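Local coordinates for protein glycoside hydrolase family 81 (Clostridium thermocellum, PDB 6FOP) that probably hydrolyses beta-1,3-glucans such as laminarin, as a family 81 glycoside hydrolase of the Clostridium thermocellum cellulosome, at residues S131-F136 and T215-Y220; N321-E326 and W634-V639; S375-F380 and P435-R440; S665-A668 and L672-V675. One frame throughout, in Å; residues are numbered along the deposited sequence.

Contact 1: S131-F136 and T215-Y220; sequences SPYAYF and TYYKDY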
loop_
_atom_site.group_PDB
_atom_site.type_symbol
_atom_site.label_atom_id
_atom_site.label_comp_id
_atom_site.label_asym_id
_atom_site.label_seq_id
_atom_site.Cartn_x
_atom_site.Cartn_y
_atom_site.Cartn_z
ATOM N N SER A 131 17.302 -5.123 -0.270
ATOM C CA SER A 131 18.742 -5.335 -0.415
ATOM C C SER A 131 19.274 -5.972 0.853
ATOM O O SER A 131 18.969 -5.514 1.937
ATOM C CB SER A 131 19.501 -4.036 -0.632
ATOM O OG SER A 131 20.880 -4.293 -0.811
ATOM N N PRO A 132 20.213 -6.916 0.715
ATOM C CA PRO A 132 20.945 -7.381 1.914
ATOM C C PRO A 132 22.104 -6.453 2.294
ATOM O O PRO A 132 22.769 -6.715 3.291
ATOM C CB PRO A 132 21.477 -8.745 1.454
ATOM C CG PRO A 132 21.723 -8.559 0.026
ATOM C CD PRO A 132 20.594 -7.692 -0.478
ATOM N N TYR A 133 22.372 -5.438 1.471
ATOM C CA TYR A 133 23.439 -4.465 1.703
ATOM C C TYR A 133 22.943 -3.180 2.324
ATOM O O TYR A 133 21.758 -2.809 2.145
ATOM C CB TYR A 133 24.118 -4.071 0.413
ATOM C CG TYR A 133 24.822 -5.185 -0.308
ATOM C CD1 TYR A 133 26.141 -5.556 0.052
ATOM C CD2 TYR A 133 24.243 -5.837 -1.372
ATOM C CE1 TYR A 133 26.806 -6.556 -0.625
ATOM C CE2 TYR A 133 24.898 -6.855 -2.045
ATOM C CZ TYR A 133 26.201 -7.209 -1.664
ATOM O OH TYR A 133 26.838 -8.203 -2.394
ATOM N N ALA A 134 23.849 -2.469 3.013
ATOM C CA ALA A 134 23.689 -1.036 3.290
ATOM C C ALA A 134 25.019 -0.389 2.914
ATOM O O ALA A 134 26.089 -0.997 3.092
ATOM C CB ALA A 134 23.320 -0.736 4.728
ATOM N N TYR A 135 24.940 0.801 2.343
ATOM C CA TYR A 135 26.094 1.463 1.729
ATOM C C TYR A 135 26.358 2.803 2.417
ATOM O O TYR A 135 25.423 3.524 2.748
ATOM C CB TYR A 135 25.836 1.717 0.248
ATOM C CG TYR A 135 25.320 0.515 -0.536
ATOM C CD1 TYR A 135 26.148 -0.491 -0.959
ATOM C CD2 TYR A 135 23.967 0.401 -0.832
ATOM C CE1 TYR A 135 25.696 -1.566 -1.671
ATOM C CE2 TYR A 135 23.490 -0.679 -1.546
ATOM C CZ TYR A 135 24.318 -1.673 -1.960
ATOM O OH TYR A 135 23.824 -2.746 -2.682
ATOM N N PHE A 136 27.647 3.128 2.613
ATOM C CA PHE A 136 28.028 4.301 3.375
ATOM C C PHE A 136 29.169 5.057 2.708
ATOM O O PHE A 136 30.062 4.441 2.110
ATOM C CB PHE A 136 28.481 3.901 4.792
ATOM C CG PHE A 136 27.461 3.081 5.567
ATOM C CD1 PHE A 136 27.435 1.706 5.465
ATOM C CD2 PHE A 136 26.526 3.712 6.372
ATOM C CE1 PHE A 136 26.479 0.956 6.147
ATOM C CE2 PHE A 136 25.571 2.970 7.052
ATOM C CZ PHE A 136 25.564 1.595 6.943
ATOM N N THR A 215 32.607 -14.493 -0.282
ATOM C CA THR A 215 33.273 -14.101 -1.528
ATOM C C THR A 215 32.252 -13.580 -2.537
ATOM O O THR A 215 32.490 -12.589 -3.218
ATOM C CB THR A 215 34.041 -15.302 -2.117
ATOM O OG1 THR A 215 35.005 -15.767 -1.158
ATOM C CG2 THR A 215 34.742 -14.934 -3.375
ATOM N N TYR A 216 31.108 -14.252 -2.642
ATOM C CA TYR A 216 30.061 -13.822 -3.579
ATOM C C TYR A 216 29.499 -12.461 -3.187
ATOM O O TYR A 216 29.355 -11.571 -4.036
ATOM C CB TYR A 216 28.951 -14.859 -3.605
ATOM C CG TYR A 216 27.897 -14.522 -4.651
ATOM C CD1 TYR A 216 28.112 -14.814 -6.002
ATOM C CD2 TYR A 216 26.711 -13.874 -4.302
ATOM C CE1 TYR A 216 27.180 -14.481 -6.966
ATOM C CE2 TYR A 216 25.763 -13.561 -5.272
ATOM C CZ TYR A 216 25.993 -13.873 -6.586
ATOM O OH TYR A 216 25.044 -13.528 -7.525
ATOM N N TYR A 217 29.205 -12.269 -1.915
ATOM C CA TYR A 217 28.710 -10.963 -1.440
ATOM C C TYR A 217 29.764 -9.868 -1.604
ATOM O O TYR A 217 29.434 -8.757 -1.982
ATOM C CB TYR A 217 28.165 -11.057 -0.034
ATOM C CG TYR A 217 26.753 -11.631 0.023
ATOM C CD1 TYR A 217 26.500 -12.961 -0.286
ATOM C CD2 TYR A 217 25.675 -10.828 0.385
ATOM C CE1 TYR A 217 25.214 -13.477 -0.223
ATOM C CE2 TYR A 217 24.390 -11.334 0.447
ATOM C CZ TYR A 217 24.176 -12.654 0.139
ATOM O OH TYR A 217 22.900 -13.175 0.200
ATOM N N LYS A 218 31.044 -10.189 -1.386
ATOM C CA LYS A 218 32.113 -9.232 -1.653
ATOM C C LYS A 218 32.141 -8.819 -3.108
ATOM O O LYS A 218 32.387 -7.654 -3.409
ATOM C CB LYS A 218 33.463 -9.798 -1.208
ATOM C CG LYS A 218 34.605 -8.819 -1.403
ATOM C CD LYS A 218 35.947 -9.430 -1.055
ATOM C CE LYS A 218 37.048 -8.408 -1.332
ATOM N NZ LYS A 218 38.419 -8.973 -1.282
ATOM N N ASP A 219 31.877 -9.765 -4.016
ATOM C CA ASP A 219 31.886 -9.445 -5.433
ATOM C C ASP A 219 30.982 -8.273 -5.796
ATOM O O ASP A 219 31.290 -7.543 -6.732
ATOM C CB ASP A 219 31.454 -10.637 -6.293
ATOM C CG ASP A 219 32.492 -11.725 -6.399
ATOM O OD1 ASP A 219 33.684 -11.460 -6.214
ATOM O OD2 ASP A 219 32.083 -12.875 -6.732
ATOM N N TYR A 220 29.853 -8.135 -5.107
ATOM C CA TYR A 220 28.898 -7.043 -5.401
ATOM C C TYR A 220 28.830 -5.961 -4.330
ATOM O O TYR A 220 28.065 -5.020 -4.444
ATOM C CB TYR A 220 27.507 -7.635 -5.706
ATOM C CG TYR A 220 27.576 -8.583 -6.876
ATOM C CD1 TYR A 220 27.672 -8.102 -8.181
ATOM C CD2 TYR A 220 27.688 -9.969 -6.670
ATOM C CE1 TYR A 220 27.776 -8.969 -9.256
ATOM C CE2 TYR A 220 27.809 -10.831 -7.733
ATOM C CZ TYR A 220 27.862 -10.323 -9.022
ATOM O OH TYR A 220 27.982 -11.178 -10.058
HETATM O O HOH W 1 25.506 -4.059 -4.368
#

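Contact 2: N321-E326 and W634-V639; sequences NRYINE and WNESIV. With MG (magnesium ion), chain Z.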
loop_
_atom_site.group_PDB
_atom_site.type_symbol
_atom_site.label_atom_id
_atom_site.label_comp_id
_atom_site.label_asym_id
_atom_site.label_seq_id
_atom_site.Cartn_x
_atom_site.Cartn_y
_atom_site.Cartn_z
ATOM N N ASN A 321 -36.525 -1.871 -3.359
ATOM C CA ASN A 321 -36.922 -0.508 -3.662
ATOM C C ASN A 321 -37.230 0.250 -2.387
ATOM O O ASN A 321 -36.894 1.434 -2.257
ATOM C CB ASN A 321 -38.119 -0.492 -4.608
ATOM C CG ASN A 321 -38.459 0.903 -5.080
ATOM O OD1 ASN A 321 -37.668 1.543 -5.733
ATOM N ND2 ASN A 321 -39.635 1.377 -4.724
ATOM N N ARG A 322 -37.911 -0.412 -1.452
ATOM C CA ARG A 322 -38.162 0.243 -0.178
ATOM C C ARG A 322 -36.863 0.571 0.568
ATOM O O ARG A 322 -36.737 1.666 1.156
ATOM C CB ARG A 322 -39.078 -0.618 0.711
ATOM C CG ARG A 322 -39.249 -0.059 2.122
ATOM C CD ARG A 322 -40.367 -0.754 2.867
ATOM N NE ARG A 322 -40.251 -2.205 2.865
ATOM C CZ ARG A 322 -39.464 -2.915 3.671
ATOM N NH1 ARG A 322 -38.701 -2.306 4.581
ATOM N NH2 ARG A 322 -39.443 -4.241 3.555
ATOM N N TYR A 323 -35.904 -0.345 0.541
ATOM C CA TYR A 323 -34.611 -0.046 1.147
ATOM C C TYR A 323 -33.946 1.178 0.512
ATOM O O TYR A 323 -33.354 1.994 1.213
ATOM C CB TYR A 323 -33.652 -1.261 1.096
ATOM C CG TYR A 323 -34.202 -2.553 1.647
ATOM C CD1 TYR A 323 -35.206 -2.584 2.594
ATOM C CD2 TYR A 323 -33.724 -3.776 1.184
ATOM C CE1 TYR A 323 -35.712 -3.793 3.062
ATOM C CE2 TYR A 323 -34.218 -4.975 1.629
ATOM C CZ TYR A 323 -35.256 -4.992 2.540
ATOM O OH TYR A 323 -35.735 -6.203 2.981
ATOM N N ILE A 324 -34.076 1.298 -0.803
ATOM C CA ILE A 324 -33.574 2.474 -1.524
ATOM C C ILE A 324 -34.289 3.744 -1.047
ATOM O O ILE A 324 -33.646 4.747 -0.788
ATOM C CB ILE A 324 -33.649 2.264 -3.037
ATOM C CG1 ILE A 324 -32.552 1.287 -3.483
ATOM C CG2 ILE A 324 -33.576 3.577 -3.805
ATOM C CD1 ILE A 324 -31.123 1.828 -3.387
ATOM N N ASN A 325 -35.614 3.679 -0.904
ATOM C CA ASN A 325 -36.357 4.834 -0.377
ATOM C C ASN A 325 -35.967 5.186 1.048
ATOM O O ASN A 325 -35.898 6.369 1.399
ATOM C CB ASN A 325 -37.864 4.612 -0.487
ATOM C CG ASN A 325 -38.370 4.761 -1.908
ATOM O OD1 ASN A 325 -37.812 5.507 -2.712
ATOM N ND2 ASN A 325 -39.436 4.069 -2.217
ATOM N N GLU A 326 -35.719 4.172 1.870
ATOM C CA GLU A 326 -35.301 4.415 3.244
ATOM C C GLU A 326 -33.950 5.155 3.242
ATOM O O GLU A 326 -33.771 6.115 3.995
ATOM C CB GLU A 326 -35.246 3.087 4.032
ATOM C CG GLU A 326 -36.641 2.511 4.300
ATOM C CD GLU A 326 -36.697 1.077 4.803
ATOM O OE1 GLU A 326 -35.649 0.419 4.928
ATOM O OE2 GLU A 326 -37.844 0.588 5.084
ATOM N N TRP A 634 -29.208 -13.020 6.544
ATOM C CA TRP A 634 -29.483 -11.615 6.474
ATOM C C TRP A 634 -30.942 -11.349 6.867
ATOM O O TRP A 634 -31.844 -12.135 6.584
ATOM C CB TRP A 634 -29.210 -11.091 5.055
ATOM C CG TRP A 634 -29.365 -9.592 4.959
ATOM C CD1 TRP A 634 -28.420 -8.667 5.205
ATOM C CD2 TRP A 634 -30.556 -8.861 4.639
ATOM N NE1 TRP A 634 -28.923 -7.390 5.055
ATOM C CE2 TRP A 634 -30.250 -7.486 4.746
ATOM C CE3 TRP A 634 -31.872 -9.229 4.360
ATOM C CZ2 TRP A 634 -31.181 -6.488 4.469
ATOM C CZ3 TRP A 634 -32.797 -8.219 4.089
ATOM C CH2 TRP A 634 -32.457 -6.884 4.178
ATOM N N ASN A 635 -31.170 -10.199 7.497
ATOM C CA ASN A 635 -32.530 -9.715 7.694
ATOM C C ASN A 635 -32.540 -8.219 7.926
ATOM O O ASN A 635 -31.478 -7.590 8.085
ATOM C CB ASN A 635 -33.169 -10.429 8.883
ATOM C CG ASN A 635 -32.407 -10.173 10.165
ATOM O OD1 ASN A 635 -32.441 -9.066 10.690
ATOM N ND2 ASN A 635 -31.758 -11.200 10.691
ATOM N N GLU A 636 -33.729 -7.637 7.878
ATOM C CA GLU A 636 -33.900 -6.203 8.042
ATOM C C GLU A 636 -33.675 -5.661 9.413
ATOM O O GLU A 636 -33.696 -4.434 9.559
ATOM C CB GLU A 636 -35.347 -5.824 7.726
ATOM C CG GLU A 636 -35.604 -5.895 6.273
ATOM C CD GLU A 636 -36.895 -5.196 5.857
ATOM O OE1 GLU A 636 -37.218 -4.065 6.340
ATOM O OE2 GLU A 636 -37.500 -5.744 4.928
ATOM N N SER A 637 -33.558 -6.511 10.433
ATOM C CA SER A 637 -33.238 -6.026 11.797
ATOM C C SER A 637 -31.807 -5.565 11.915
ATOM O O SER A 637 -31.483 -4.844 12.844
ATOM C CB SER A 637 -33.441 -7.112 12.888
ATOM O OG SER A 637 -32.270 -7.972 13.071
ATOM N N ILE A 638 -30.946 -6.011 11.014
ATOM C CA ILE A 638 -29.547 -5.612 11.086
ATOM C C ILE A 638 -29.425 -4.122 10.871
ATOM O O ILE A 638 -29.923 -3.605 9.879
ATOM C CB ILE A 638 -28.702 -6.373 10.041
ATOM C CG1 ILE A 638 -28.724 -7.874 10.324
ATOM C CG2 ILE A 638 -27.271 -5.869 10.035
ATOM C CD1 ILE A 638 -28.204 -8.715 9.193
ATOM N N VAL A 639 -28.811 -3.420 11.809
ATOM C CA VAL A 639 -28.566 -1.995 11.635
ATOM C C VAL A 639 -27.275 -1.875 10.813
ATOM O O VAL A 639 -26.242 -2.370 11.243
ATOM C CB VAL A 639 -28.404 -1.294 12.995
ATOM C CG1 VAL A 639 -28.069 0.177 12.800
ATOM C CG2 VAL A 639 -29.698 -1.433 13.802
HETATM MG MG MG Z . -32.973 -13.508 5.116
HETATM O O HOH W 2 -35.795 -1.649 6.694
HETATM O O HOH W 3 -33.896 -12.229 3.337
#

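Contact 3: S375-F380 and P435-R440; sequences SLEDWF and PQWASR. With CA (calcium ion), chain C; CA (calcium ion), chain D.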
loop_
_atom_site.group_PDB
_atom_site.type_symbol
_atom_site.label_atom_id
_atom_site.label_comp_id
_atom_site.label_asym_id
_atom_site.label_seq_id
_atom_site.Cartn_x
_atom_site.Cartn_y
_atom_site.Cartn_z
ATOM N N SER A 375 -22.192 18.185 -2.816
ATOM C CA SER A 375 -21.192 18.106 -1.766
ATOM C C SER A 375 -19.771 18.086 -2.337
ATOM O O SER A 375 -18.916 18.755 -1.782
ATOM C CB SER A 375 -21.450 16.951 -0.815
ATOM O OG SER A 375 -21.249 15.723 -1.461
ATOM N N LEU A 376 -19.535 17.355 -3.432
ATOM C CA LEU A 376 -18.223 17.378 -4.072
ATOM C C LEU A 376 -17.886 18.778 -4.578
ATOM O O LEU A 376 -16.764 19.248 -4.420
ATOM C CB LEU A 376 -18.098 16.338 -5.183
ATOM C CG LEU A 376 -17.997 14.905 -4.687
ATOM C CD1 LEU A 376 -18.001 13.981 -5.878
ATOM C CD2 LEU A 376 -16.776 14.666 -3.790
ATOM N N GLU A 377 -18.863 19.467 -5.167
ATOM C CA GLU A 377 -18.614 20.816 -5.677
ATOM C C GLU A 377 -18.250 21.753 -4.508
ATOM O O GLU A 377 -17.359 22.576 -4.633
ATOM C CB GLU A 377 -19.823 21.328 -6.459
ATOM C CG GLU A 377 -20.094 20.530 -7.735
ATOM C CD GLU A 377 -21.412 20.850 -8.408
ATOM O OE1 GLU A 377 -21.996 21.913 -8.123
ATOM O OE2 GLU A 377 -21.839 20.037 -9.258
ATOM N N ASP A 378 -18.884 21.567 -3.352
ATOM C CA ASP A 378 -18.556 22.350 -2.143
ATOM C C ASP A 378 -17.116 22.003 -1.679
ATOM O O ASP A 378 -16.257 22.887 -1.547
ATOM C CB ASP A 378 -19.617 22.122 -1.036
ATOM C CG ASP A 378 -19.437 23.026 0.169
ATOM O OD1 ASP A 378 -18.367 23.681 0.355
ATOM O OD2 ASP A 378 -20.410 23.121 0.960
ATOM N N TRP A 379 -16.850 20.723 -1.465
ATOM C CA TRP A 379 -15.510 20.329 -1.031
ATOM C C TRP A 379 -14.444 20.815 -1.986
ATOM O O TRP A 379 -13.345 21.154 -1.540
ATOM C CB TRP A 379 -15.414 18.812 -0.819
ATOM C CG TRP A 379 -15.944 18.331 0.515
ATOM C CD1 TRP A 379 -17.200 17.846 0.794
ATOM C CD2 TRP A 379 -15.231 18.284 1.747
ATOM N NE1 TRP A 379 -17.290 17.507 2.103
ATOM C CE2 TRP A 379 -16.086 17.747 2.712
ATOM C CE3 TRP A 379 -13.926 18.624 2.119
ATOM C CZ2 TRP A 379 -15.688 17.577 4.045
ATOM C CZ3 TRP A 379 -13.541 18.457 3.415
ATOM C CH2 TRP A 379 -14.399 17.920 4.363
ATOM N N PHE A 380 -14.736 20.795 -3.296
ATOM C CA PHE A 380 -13.777 21.151 -4.329
ATOM C C PHE A 380 -13.690 22.643 -4.623
ATOM O O PHE A 380 -13.052 23.032 -5.604
ATOM C CB PHE A 380 -14.042 20.359 -5.638
ATOM C CG PHE A 380 -13.856 18.873 -5.542
ATOM C CD1 PHE A 380 -13.058 18.279 -4.558
ATOM C CD2 PHE A 380 -14.457 18.047 -6.482
ATOM C CE1 PHE A 380 -12.882 16.904 -4.515
ATOM C CE2 PHE A 380 -14.277 16.687 -6.445
ATOM C CZ PHE A 380 -13.489 16.110 -5.456
ATOM N N PRO A 435 -20.087 13.071 -18.407
ATOM C CA PRO A 435 -18.762 13.449 -18.882
ATOM C C PRO A 435 -18.487 14.945 -18.798
ATOM O O PRO A 435 -17.328 15.360 -18.742
ATOM C CB PRO A 435 -18.758 12.956 -20.340
ATOM C CG PRO A 435 -20.186 13.004 -20.764
ATOM C CD PRO A 435 -20.981 12.694 -19.524
ATOM N N GLN A 436 -19.544 15.741 -18.839
ATOM C CA GLN A 436 -19.438 17.190 -18.759
ATOM C C GLN A 436 -18.918 17.599 -17.362
ATOM O O GLN A 436 -17.911 18.292 -17.228
ATOM C CB GLN A 436 -20.849 17.748 -19.060
ATOM C CG GLN A 436 -21.047 19.218 -18.925
ATOM C CD GLN A 436 -22.494 19.571 -19.139
ATOM O OE1 GLN A 436 -23.369 19.099 -18.417
ATOM N NE2 GLN A 436 -22.758 20.370 -20.140
ATOM N N TRP A 437 -19.571 17.088 -16.329
ATOM C CA TRP A 437 -19.198 17.402 -14.937
ATOM C C TRP A 437 -17.737 17.017 -14.619
ATOM O O TRP A 437 -16.994 17.747 -13.961
ATOM C CB TRP A 437 -20.129 16.643 -13.981
ATOM C CG TRP A 437 -20.018 17.028 -12.546
ATOM C CD1 TRP A 437 -20.790 17.939 -11.883
ATOM C CD2 TRP A 437 -19.107 16.496 -11.564
ATOM N NE1 TRP A 437 -20.422 18.019 -10.584
ATOM C CE2 TRP A 437 -19.371 17.171 -10.359
ATOM C CE3 TRP A 437 -18.089 15.535 -11.600
ATOM C CZ2 TRP A 437 -18.690 16.891 -9.174
ATOM C CZ3 TRP A 437 -17.389 15.273 -10.417
ATOM C CH2 TRP A 437 -17.700 15.939 -9.228
ATOM N N ALA A 438 -17.344 15.854 -15.115
ATOM C CA ALA A 438 -16.038 15.286 -14.830
ATOM C C ALA A 438 -14.913 15.835 -15.698
ATOM O O ALA A 438 -13.744 15.489 -15.468
ATOM C CB ALA A 438 -16.105 13.768 -14.985
ATOM N N SER A 439 -15.223 16.643 -16.716
ATOM C CA SER A 439 -14.171 17.191 -17.560
ATOM C C SER A 439 -13.176 18.033 -16.731
ATOM O O SER A 439 -13.548 18.632 -15.687
ATOM C CB SER A 439 -14.791 18.026 -18.678
ATOM O OG SER A 439 -15.181 19.278 -18.191
ATOM N N ARG A 440 -11.925 18.082 -17.200
ATOM C CA ARG A 440 -10.869 18.850 -16.519
ATOM C C ARG A 440 -11.215 20.324 -16.323
ATOM O O ARG A 440 -10.859 20.898 -15.298
ATOM C CB ARG A 440 -9.503 18.722 -17.221
ATOM C CG ARG A 440 -8.722 17.482 -16.815
ATOM C CD ARG A 440 -7.257 17.586 -17.236
ATOM N NE ARG A 440 -6.594 18.693 -16.543
ATOM C CZ ARG A 440 -6.171 18.677 -15.273
ATOM N NH1 ARG A 440 -6.308 17.597 -14.505
ATOM N NH2 ARG A 440 -5.599 19.760 -14.757
HETATM CA CA CA C . -16.262 24.656 0.006
HETATM CA CA CA D . -19.511 25.317 1.976
HETATM O O HOH W 4 -21.685 25.349 2.752
HETATM O O HOH W 5 -18.880 24.615 3.963
HETATM O O HOH W 6 -20.150 26.397 -0.035
HETATM O O HOH W 7 -19.774 27.610 2.674
#

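Contact 4: S665-A668 and L672-V675; sequences SVTA and LYSV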
loop_
_atom_site.group_PDB
_atom_site.type_symbol
_atom_site.label_atom_id
_atom_site.label_comp_id
_atom_site.label_asym_id
_atom_site.label_seq_id
_atom_site.Cartn_x
_atom_site.Cartn_y
_atom_site.Cartn_z
ATOM N N SER A 665 -10.465 -17.917 -13.086
ATOM C CA SER A 665 -9.756 -18.708 -14.083
ATOM C C SER A 665 -9.971 -18.196 -15.516
ATOM O O SER A 665 -9.482 -18.816 -16.466
ATOM C CB SER A 665 -10.163 -20.173 -13.988
ATOM O OG SER A 665 -11.465 -20.374 -14.467
ATOM N N VAL A 666 -10.722 -17.111 -15.657
ATOM C CA VAL A 666 -11.069 -16.537 -16.963
ATOM C C VAL A 666 -10.779 -15.050 -16.946
ATOM O O VAL A 666 -11.239 -14.344 -16.038
ATOM C CB VAL A 666 -12.576 -16.685 -17.265
ATOM C CG1 VAL A 666 -12.926 -16.170 -18.669
ATOM C CG2 VAL A 666 -13.016 -18.101 -17.121
ATOM N N THR A 667 -10.106 -14.558 -17.984
ATOM C CA THR A 667 -9.873 -13.130 -18.148
ATOM C C THR A 667 -10.500 -12.615 -19.438
ATOM O O THR A 667 -11.008 -13.399 -20.244
ATOM C CB THR A 667 -8.382 -12.802 -18.052
ATOM O OG1 THR A 667 -7.665 -13.565 -19.027
ATOM C CG2 THR A 667 -7.852 -13.141 -16.653
ATOM N N ALA A 668 -10.424 -11.306 -19.639
ATOM C CA ALA A 668 -11.030 -10.657 -20.797
ATOM C C ALA A 668 -10.190 -9.491 -21.246
ATOM O O ALA A 668 -9.448 -8.892 -20.443
ATOM C CB ALA A 668 -12.452 -10.187 -20.492
ATOM N N LEU A 672 -13.217 -3.346 -17.573
ATOM C CA LEU A 672 -14.339 -3.414 -16.629
ATOM C C LEU A 672 -15.168 -4.651 -16.961
ATOM O O LEU A 672 -15.983 -4.652 -17.879
ATOM C CB LEU A 672 -15.161 -2.139 -16.668
ATOM C CG LEU A 672 -14.394 -0.822 -16.472
ATOM C CD1 LEU A 672 -15.367 0.362 -16.561
ATOM C CD2 LEU A 672 -13.624 -0.810 -15.179
ATOM N N TYR A 673 -14.927 -5.713 -16.214
ATOM C CA TYR A 673 -15.634 -6.968 -16.371
ATOM C C TYR A 673 -15.551 -7.763 -15.079
ATOM O O TYR A 673 -14.746 -7.451 -14.202
ATOM C CB TYR A 673 -15.079 -7.803 -17.524
ATOM C CG TYR A 673 -13.696 -8.388 -17.276
ATOM C CD1 TYR A 673 -12.542 -7.637 -17.507
ATOM C CD2 TYR A 673 -13.553 -9.702 -16.868
ATOM C CE1 TYR A 673 -11.276 -8.191 -17.296
ATOM C CE2 TYR A 673 -12.314 -10.269 -16.663
ATOM C CZ TYR A 673 -11.174 -9.525 -16.900
ATOM O OH TYR A 673 -9.960 -10.150 -16.718
ATOM N N SER A 674 -16.388 -8.786 -14.984
ATOM C CA SER A 674 -16.210 -9.870 -14.004
ATOM C C SER A 674 -16.931 -11.115 -14.506
ATOM O O SER A 674 -17.941 -11.014 -15.241
ATOM C CB SER A 674 -16.662 -9.501 -12.583
ATOM O OG SER A 674 -15.795 -8.548 -11.988
ATOM N N VAL A 675 -16.438 -12.269 -14.090
ATOM C CA VAL A 675 -17.033 -13.550 -14.426
ATOM C C VAL A 675 -17.430 -14.255 -13.151
ATOM O O VAL A 675 -16.688 -14.252 -12.162
ATOM C CB VAL A 675 -16.076 -14.446 -15.234
ATOM C CG1 VAL A 675 -16.762 -15.738 -15.681
ATOM C CG2 VAL A 675 -15.540 -13.674 -16.447
#

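Contact 1: S131-F136 and T215-Y220
The Tyr-133 ring takes the carbonyl oxygen of Tyr-217 and Ser-131 OG at its edge, near its own plane, while a water lies over the rim of one face. Tyr-133 OH donates a hydrogen bond to Tyr-217 O at 2.7 Å, in the carbonyl plane and on a lone pair. The same oxygen also accepts a hydrogen bond from the backbone N of Tyr-220, at 3.2 Å from Tyr-217 O, so two donors grip it within helix 211-220. Tyr-133 CG stands anti to its own carbonyl carbon (chi1 -63°), which swings the long ring off the strand and carries its OH to the helix backbone, 3.4 Å from Tyr-220 CB. The contact lays helix 211-220 against strand 133-139 of the antiparallel sheet in which that strand pairs with 121-128 and 200-206. Beside this bond Pro-132 crosses Tyr-217 at about a right angle, with Pro-132 CG 3.9 Å from Tyr-217 CE2; the Tyr-217 OH itself bonds to Tyr-281. Ile-260 of strand 260-263 packs on Tyr-133, Tyr-217 and Pro-132. The water over Tyr-133 accepts from Tyr-135 OH and donates to Tyr-220 O, each 2.7 Å from the water oxygen.

Contact 2: N321-E326 and W634-V639
Arg-322 and Glu-636 form a two-pronged, end-on salt bridge: NH1 of Arg-322 reaches OE1 of Glu-636 at 2.9 Å, and NH2 of Arg-322 reaches OE2 of Glu-636 at 2.8 Å. Both bonds are nearly straight and lie close to the guanidinium plane, with the carboxylate turned 28° from it. The bend in the arginine chain at chi3 (52°) goes with a second pairing along the helix, where NH1 of Arg-322 meets OE2 of Glu-326 at 3.1 Å. Two carboxylates thus share one guanidinium, which would be expected to ease their mutual repulsion, and a water donates to OE1 of each. These charges hold helix 317-329 to the turn that follows helix 627-633, a type I beta turn from Asn-635 to Ile-638 in the family 81 C-terminal domain. A neutral donor, Tyr-323 OH, binds Glu-636 OE2 at 2.7 Å from well above the carboxylate plane, leaving the syn lone pair to Arg-322 NH2. The apolar part pairs Tyr-323 CE2 with Trp-634 CH2 at 3.6 Å, the rings meeting obliquely, while Tyr-650 stacks on the indole. Metal binding adds a magnesium ion, held by the carbonyl oxygens of Trp-634 and Lys-631 and by a water.

Contact 3: S375-F380 and P435-R440
Trp-437 NE1 donates to Glu-377 OE2 over 2.8 Å with an N-H...O angle of 157°, in the plane of the indole and on the anti lone pair of the oxygen, away from OE1. The carboxylate is turned 33° from the ring. Glu-377 reaches the nitrogen with its chain extended beyond CG, and the bond satisfies the one N-H of a buried indole. Trp-437 holds CG anti to its own N (chi1 -171°), which sends the ring across to helix 362-379. There the six-membered end meets apolar groups: Leu-376 CD1 lies 3.9 Å from Trp-437 CH2, the two side chains crossing at about a right angle, and Phe-380 CE2 stands 4.5 Å from the same CH2, with that atom at the edge of the phenyl ring. Ile-430 touches both Leu-376 and Trp-437, and Trp-443 brings its ring to the indole. One residue past the glutamate, Asp-378 uses its backbone O and OD1 on one calcium ion and OD1 with OD2 on a second, OD1 thereby bridging the pair; Glu-386 also binds both ions, and Thr-381 and Lys-389 help bind the first. Near Trp-437, the OG of Ser-439 caps the following helix. The contact packs the end of helix 362-379 against a short, weakly formed helical turn beside a two-calcium site, in a domain consistent with the (alpha/alpha)6 fold of the six-hairpin clan.

Contact 4: S665-A668 and L672-V675
Ala-668 CB sits squarely over the centre of the Tyr-673 ring, 3.6 Å from its centroid and 3° off the ring normal, a CH-pi contact that is the close-packed part of this pairing. The tyrosine has CG between its backbone N and carbonyl carbon (chi1 70°), which lays the ring against the 665-668 segment and brings its OH to the backbone of Thr-667 and Ala-668. Ala-668 N makes a weak hydrogen bond to Tyr-673 OH, 3.2 Å long and bent to 141°; the hydroxyl's stronger partner is Ser-239. Packing is looser at the other end, where Val-666 CG1 and Val-675 CG2 stand 4.2 Å apart. Thr-667, on the partly exposed side, directs its CB away yet meets the hydroxyl, with Thr-667 CA 3.3 Å and CB 3.4 Å from Tyr-673 OH. The two segments run nearly antiparallel, folding the chain back through a short connection onto strand 673-678 of the C-terminal antiparallel sheet.

How the contacts relate
From the N terminus, contact 1 closes a 78-residue loop, half of it strand, between strand 133-139 and helix 211-220. Contact 2 then opens at helix 317-329 and spans 307 mostly helical or irregular residues before closing after helix 627-633; contact 3 is nested inside it, joining the end of helix 362-379 to the short helix 435-438. Contact 4 follows in series, a local return onto strand 673-678. No two touch: contacts 1 and 2 lie on opposite sides of the chain's centre, their centres about 61 Å apart. Contact 1 belongs to the N-terminal beta region, contacts 2 and 3 to the helical family domain, contact 4 to the C-terminal sheet.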